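Local coordinates for DUF3845 domain-containing protein (Bacteroides thetaiotaomicron VPI-5482, PDB 3GF6) that is of unknown function but is a bacterial lipoprotein with an all-beta fold, probably related to the C1q/TNF jelly rolls, at residues Val100-Ser105 against Ser213-Tyr218; Phe142-Tyr145 against Asn149-Glu152. One frame throughout, in Å; residues are numbered along the deposited sequence.

Contact 1. Residues Val100-Ser105 against Ser213-Tyr218; sequences VPIYTS and SYFELY. With EDO (1,2-ethanediol), chain G.
I102 and F215 meet head-on, the methyl end of the isoleucine pressing flat onto the phenylalanine ring. Beyond CB the isoleucine divides. Its short branch ends at CG2, which lies 4.0 Å from F215 CZ at the far end of the ring. The long branch has CG1 anti to the backbone N (chi1 -166°) and continues fully extended, carrying CD1 3.8 Å from the centroid of the F215 ring and only 4° off the ring normal. This CH-pi contact is almost perfectly centred, and all six ring carbons lie at nearly the same distance from the methyl.

One residue on in 100-105 and two on in 213-218, the roles are exchanged. L217 supplies the methyl and Y103 the ring, the two side chains crossing at about a right angle. L217 CD2 sits over one face of the tyrosine, displaced toward the rim, and approaches Y103 CD1 to 3.3 Å, a tight fit. No hydrogen bond links the segments. With an alanine at F215, I102 CD1 would probably lose the aromatic face it rests on, and a gap would open beside L188, which the ring also touches.

The other side of strand 203-219 is more polar. Y218 OH donates to E216 OE1 at 2.8 Å, arriving from well above the carboxylate plane, while Y214 OH lies 2.8 Å from O1 of an ethanediol, probably from the crystallisation liquor, that is also hydrogen-bonded to D179 OD2 and L116 O.

I102 and Y103, although consecutive, both point inward because they form a classic beta bulge opposite L188. Strand 103-104 pairs with 187-198 in one sheet and strand 203-219 belongs to the other, so this is face-to-face core packing of a beta sandwich, consistent with a C1q/TNF-like jelly roll.

Contact 2. Residues Phe142-Tyr145 against Asn149-Glu152; sequences FQPY and NFPE
P144 and F150 lie across from each other where the chain doubles back, with their CA atoms 7.1 Å apart and those of Y145 and N149 at 7.4 Å, so that the two runs pass in opposite senses without a hydrogen bond between them. They form the long connecting loop of a beta hairpin whose arms, strands 129-139 and 153-158, pair antiparallel in one sheet of the fold. Close to the arms, E152 is joined to S140 by a backbone hydrogen bond.

The side-chain contact is a proline-aromatic CH-pi interaction. P144 CB stands 3.6 Å from the centroid of the F150 ring, just 6° off its normal, so that one C-H of CB is directed at the ring face. F150 reaches this position with CG beside the backbone N and anti to the carbonyl carbon (chi1 -70°), which throws the ring across the turn toward the first run. The proline, meanwhile, is backed by Q137 of strand 129-139, and the aromatic ring therefore rests on a residue that is itself packed against the sheet.

Y145 contributes mainly its backbone. Its N approaches F150 CE1 obliquely, at 3.5 Å, whereas its CB points away from the second run. The tyrosine ring meets that of Y8, and its OH is hydrogen-bonded to P9 O, tying the loop to the N-terminal segment of the chain. R17 makes a weak hydrogen bond to F150 O.

Two oxygens lie in the plane of the phenylalanine at its rim, where the ring hydrogens would carry partial positive charge. Y145 O is 3.6 Å from F150 CE1, and E152 OE1 is 3.5 Å from F150 CD2, the carbon diagonally across the ring.

Along the chain the order is 100-105, 142-145, 149-152 and 213-218, so both halves of contact 2 fall within the 107 residues that separate the halves of contact 1. The centres are about 17 Å apart and the nearest atoms about 4 Å, without touching. Strand 187-198 relates the two: L188 lies against I102 and F215 at contact 1, while F193 meets F142 edge-to-face beside contact 2. Contact 1 is buried and bridges the two sheets, whereas contact 2 is a local, partly buried closure of a loop joining two strands of one sheet. Long-range packing thus joins the layers, and short-range packing closes a connection between neighbouring strands of one of them.

Contact 1. Residues Val100-Ser105 against Ser213-Tyr218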
loop_
_atom_site.group_PDB
_atom_site.type_symbol
_atom_site.label_atom_id
_atom_site.label_comp_id
_atom_site.label_asym_id
_atom_site.label_seq_id
_atom_site.Cartn_x
_atom_site.Cartn_y
_atom_site.Cartn_z
ATOM N N VAL A 100 0.047 10.817 1.391
ATOM C CA VAL A 100 0.831 11.214 0.224
ATOM C C VAL A 100 0.556 10.273 -0.950
ATOM O O VAL A 100 0.764 9.092 -0.863
ATOM C CB VAL A 100 2.327 11.223 0.549
ATOM C CG1 VAL A 100 3.145 11.547 -0.728
ATOM C CG2 VAL A 100 2.601 12.245 1.679
ATOM N N PRO A 101 0.093 10.839 -2.075
ATOM C CA PRO A 101 -0.207 10.031 -3.253
ATOM C C PRO A 101 1.058 9.545 -4.010
ATOM O O PRO A 101 2.070 10.220 -4.014
ATOM C CB PRO A 101 -0.966 11.000 -4.136
ATOM C CG PRO A 101 -0.530 12.337 -3.713
ATOM C CD PRO A 101 -0.160 12.263 -2.270
ATOM N N ILE A 102 0.966 8.395 -4.656
ATOM C CA ILE A 102 2.038 7.884 -5.490
ATOM C C ILE A 102 2.133 8.718 -6.765
ATOM O O ILE A 102 3.216 8.870 -7.333
ATOM C CB ILE A 102 1.834 6.351 -5.758
ATOM C CG1 ILE A 102 3.104 5.732 -6.323
ATOM C CG2 ILE A 102 0.635 6.081 -6.720
ATOM C CD1 ILE A 102 3.048 4.180 -6.453
ATOM N N TYR A 103 0.994 9.242 -7.240
ATOM C CA TYR A 103 0.974 10.063 -8.454
ATOM C C TYR A 103 -0.108 11.119 -8.348
ATOM O O TYR A 103 -1.167 10.847 -7.798
ATOM C CB TYR A 103 0.715 9.192 -9.683
ATOM C CG TYR A 103 0.895 9.903 -10.993
ATOM C CD1 TYR A 103 -0.185 10.463 -11.644
ATOM C CD2 TYR A 103 2.140 9.981 -11.609
ATOM C CE1 TYR A 103 -0.047 11.107 -12.842
ATOM C CE2 TYR A 103 2.274 10.650 -12.862
ATOM C CZ TYR A 103 1.171 11.172 -13.462
ATOM O OH TYR A 103 1.254 11.843 -14.670
ATOM N N THR A 104 0.152 12.295 -8.911
ATOM C CA THR A 104 -0.799 13.430 -8.925
ATOM C C THR A 104 -1.180 13.789 -10.344
ATOM O O THR A 104 -0.314 14.056 -11.174
ATOM C CB THR A 104 -0.195 14.659 -8.186
ATOM O OG1 THR A 104 0.040 14.269 -6.841
ATOM C CG2 THR A 104 -1.137 15.900 -8.158
ATOM N N SER A 105 -2.479 13.733 -10.650
ATOM C CA SER A 105 -2.993 14.140 -11.927
ATOM C C SER A 105 -3.175 15.653 -12.000
ATOM O O SER A 105 -3.465 16.337 -10.983
ATOM C CB SER A 105 -4.346 13.480 -12.202
ATOM O OG SER A 105 -4.792 13.780 -13.512
ATOM N N SER A 213 8.456 -6.707 -7.877
ATOM C CA SER A 213 7.468 -5.672 -7.664
ATOM C C SER A 213 7.703 -4.530 -8.647
ATOM O O SER A 213 8.844 -4.158 -8.926
ATOM C CB SER A 213 7.495 -5.167 -6.231
ATOM O OG SER A 213 7.297 -6.203 -5.283
ATOM N N TYR A 214 6.610 -4.007 -9.192
ATOM C CA TYR A 214 6.648 -2.864 -10.109
ATOM C C TYR A 214 5.306 -2.153 -10.135
ATOM O O TYR A 214 4.278 -2.711 -9.739
ATOM C CB TYR A 214 7.008 -3.289 -11.546
ATOM C CG TYR A 214 5.901 -3.957 -12.308
ATOM C CD1 TYR A 214 5.013 -3.205 -13.075
ATOM C CD2 TYR A 214 5.738 -5.333 -12.257
ATOM C CE1 TYR A 214 3.972 -3.804 -13.779
ATOM C CE2 TYR A 214 4.728 -5.968 -12.961
ATOM C CZ TYR A 214 3.830 -5.190 -13.707
ATOM O OH TYR A 214 2.863 -5.796 -14.424
ATOM N N PHE A 215 5.329 -0.942 -10.666
ATOM C CA PHE A 215 4.145 -0.116 -10.766
ATOM C C PHE A 215 4.214 0.655 -12.052
ATOM O O PHE A 215 5.217 1.292 -12.310
ATOM C CB PHE A 215 4.118 0.865 -9.587
ATOM C CG PHE A 215 2.999 1.838 -9.660
ATOM C CD1 PHE A 215 1.750 1.497 -9.158
ATOM C CD2 PHE A 215 3.145 3.053 -10.320
ATOM C CE1 PHE A 215 0.687 2.395 -9.264
ATOM C CE2 PHE A 215 2.085 3.935 -10.450
ATOM C CZ PHE A 215 0.866 3.617 -9.918
ATOM N N GLU A 216 3.135 0.626 -12.848
ATOM C CA GLU A 216 3.014 1.368 -14.106
ATOM C C GLU A 216 1.688 2.084 -14.166
ATOM O O GLU A 216 0.668 1.518 -13.769
ATOM C CB GLU A 216 3.087 0.461 -15.332
ATOM C CG GLU A 216 4.390 -0.257 -15.440
ATOM C CD GLU A 216 4.465 -1.235 -16.604
ATOM O OE1 GLU A 216 3.465 -1.480 -17.292
ATOM O OE2 GLU A 216 5.567 -1.754 -16.827
ATOM N N LEU A 217 1.715 3.300 -14.702
ATOM C CA LEU A 217 0.531 4.128 -14.888
ATOM C C LEU A 217 0.503 4.677 -16.330
ATOM O O LEU A 217 1.468 5.302 -16.785
ATOM C CB LEU A 217 0.519 5.298 -13.907
ATOM C CG LEU A 217 -0.688 6.244 -13.961
ATOM C CD1 LEU A 217 -2.025 5.529 -13.652
ATOM C CD2 LEU A 217 -0.465 7.411 -12.968
ATOM N N TYR A 218 -0.605 4.427 -17.011
ATOM C CA TYR A 218 -0.847 4.885 -18.362
ATOM C C TYR A 218 -1.970 5.911 -18.395
ATOM O O TYR A 218 -2.969 5.762 -17.686
ATOM C CB TYR A 218 -1.244 3.699 -19.264
ATOM C CG TYR A 218 -0.156 2.670 -19.377
ATOM C CD1 TYR A 218 -0.016 1.656 -18.424
ATOM C CD2 TYR A 218 0.790 2.747 -20.412
ATOM C CE1 TYR A 218 1.027 0.723 -18.514
ATOM C CE2 TYR A 218 1.820 1.821 -20.504
ATOM C CZ TYR A 218 1.930 0.822 -19.553
ATOM O OH TYR A 218 2.936 -0.092 -19.653
HETATM C C1 EDO G . -0.155 -6.572 -13.660
HETATM O O1 EDO G . 0.920 -7.268 -13.019
HETATM C C2 EDO G . -0.702 -7.499 -14.749
HETATM O O2 EDO G . -0.305 -7.021 -16.034
#

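Contact 2. Residues Phe142-Tyr145 against Asn149-Glu152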
loop_
_atom_site.group_PDB
_atom_site.type_symbol
_atom_site.label_atom_id
_atom_site.label_comp_id
_atom_site.label_asym_id
_atom_site.label_seq_id
_atom_site.Cartn_x
_atom_site.Cartn_y
_atom_site.Cartn_z
ATOM N N PHE A 142 -7.217 8.505 0.504
ATOM C CA PHE A 142 -6.371 7.902 1.520
ATOM C C PHE A 142 -7.210 7.309 2.650
ATOM O O PHE A 142 -7.983 8.012 3.286
ATOM C CB PHE A 142 -5.362 8.945 2.072
ATOM C CG PHE A 142 -4.355 8.361 2.990
ATOM C CD1 PHE A 142 -4.640 8.137 4.319
ATOM C CD2 PHE A 142 -3.115 7.912 2.478
ATOM C CE1 PHE A 142 -3.699 7.513 5.161
ATOM C CE2 PHE A 142 -2.163 7.305 3.309
ATOM C CZ PHE A 142 -2.462 7.107 4.651
ATOM N N GLN A 143 -7.024 6.015 2.898
ATOM C CA GLN A 143 -7.728 5.252 3.937
ATOM C C GLN A 143 -9.253 5.520 4.022
ATOM O O GLN A 143 -9.776 5.735 5.103
ATOM C CB GLN A 143 -7.055 5.428 5.300
ATOM C CG GLN A 143 -7.243 4.216 6.231
ATOM C CD GLN A 143 -6.654 4.369 7.604
ATOM O OE1 GLN A 143 -6.432 5.486 8.109
ATOM N NE2 GLN A 143 -6.386 3.271 8.216
ATOM N N PRO A 144 -9.977 5.478 2.872
ATOM C CA PRO A 144 -11.433 5.591 2.987
ATOM C C PRO A 144 -11.975 4.361 3.707
ATOM O O PRO A 144 -11.507 3.251 3.459
ATOM C CB PRO A 144 -11.903 5.593 1.527
ATOM C CG PRO A 144 -10.842 4.770 0.800
ATOM C CD PRO A 144 -9.548 5.189 1.485
ATOM N N TYR A 145 -12.954 4.540 4.586
ATOM C CA TYR A 145 -13.400 3.420 5.406
ATOM C C TYR A 145 -14.907 3.402 5.583
ATOM O O TYR A 145 -15.517 4.417 5.921
ATOM C CB TYR A 145 -12.751 3.457 6.782
ATOM C CG TYR A 145 -12.902 2.141 7.490
ATOM C CD1 TYR A 145 -13.954 1.896 8.370
ATOM C CD2 TYR A 145 -12.017 1.113 7.229
ATOM C CE1 TYR A 145 -14.086 0.650 9.012
ATOM C CE2 TYR A 145 -12.151 -0.135 7.856
ATOM C CZ TYR A 145 -13.188 -0.353 8.741
ATOM O OH TYR A 145 -13.301 -1.579 9.353
ATOM N N ASN A 149 -17.184 0.324 0.484
ATOM C CA ASN A 149 -18.260 1.284 0.237
ATOM C C ASN A 149 -17.887 2.440 -0.695
ATOM O O ASN A 149 -18.726 3.294 -0.952
ATOM C CB ASN A 149 -18.785 1.875 1.553
ATOM C CG ASN A 149 -19.508 0.841 2.446
ATOM O OD1 ASN A 149 -19.542 -0.367 2.154
ATOM N ND2 ASN A 149 -20.060 1.316 3.549
ATOM N N PHE A 150 -16.638 2.505 -1.163
ATOM C CA PHE A 150 -16.183 3.642 -1.971
ATOM C C PHE A 150 -15.817 3.195 -3.391
ATOM O O PHE A 150 -14.919 2.370 -3.565
ATOM C CB PHE A 150 -14.953 4.298 -1.338
ATOM C CG PHE A 150 -15.228 5.026 -0.070
ATOM C CD1 PHE A 150 -15.384 4.330 1.133
ATOM C CD2 PHE A 150 -15.298 6.414 -0.049
ATOM C CE1 PHE A 150 -15.632 5.001 2.335
ATOM C CE2 PHE A 150 -15.545 7.099 1.145
ATOM C CZ PHE A 150 -15.706 6.394 2.340
ATOM N N PRO A 151 -16.455 3.779 -4.412
ATOM C CA PRO A 151 -15.988 3.565 -5.805
ATOM C C PRO A 151 -14.577 4.128 -6.038
ATOM O O PRO A 151 -13.904 3.737 -6.982
ATOM C CB PRO A 151 -16.994 4.337 -6.658
ATOM C CG PRO A 151 -17.771 5.189 -5.711
ATOM C CD PRO A 151 -17.576 4.731 -4.317
ATOM N N GLU A 152 -14.116 4.971 -5.122
ATOM C CA GLU A 152 -12.745 5.485 -5.150
ATOM C C GLU A 152 -11.671 4.446 -4.835
ATOM O O GLU A 152 -10.466 4.672 -5.073
ATOM C CB GLU A 152 -12.616 6.631 -4.143
ATOM C CG GLU A 152 -13.358 7.903 -4.533
ATOM C CD GLU A 152 -14.821 7.949 -4.176
ATOM O OE1 GLU A 152 -15.325 7.030 -3.480
ATOM O OE2 GLU A 152 -15.451 8.959 -4.599
#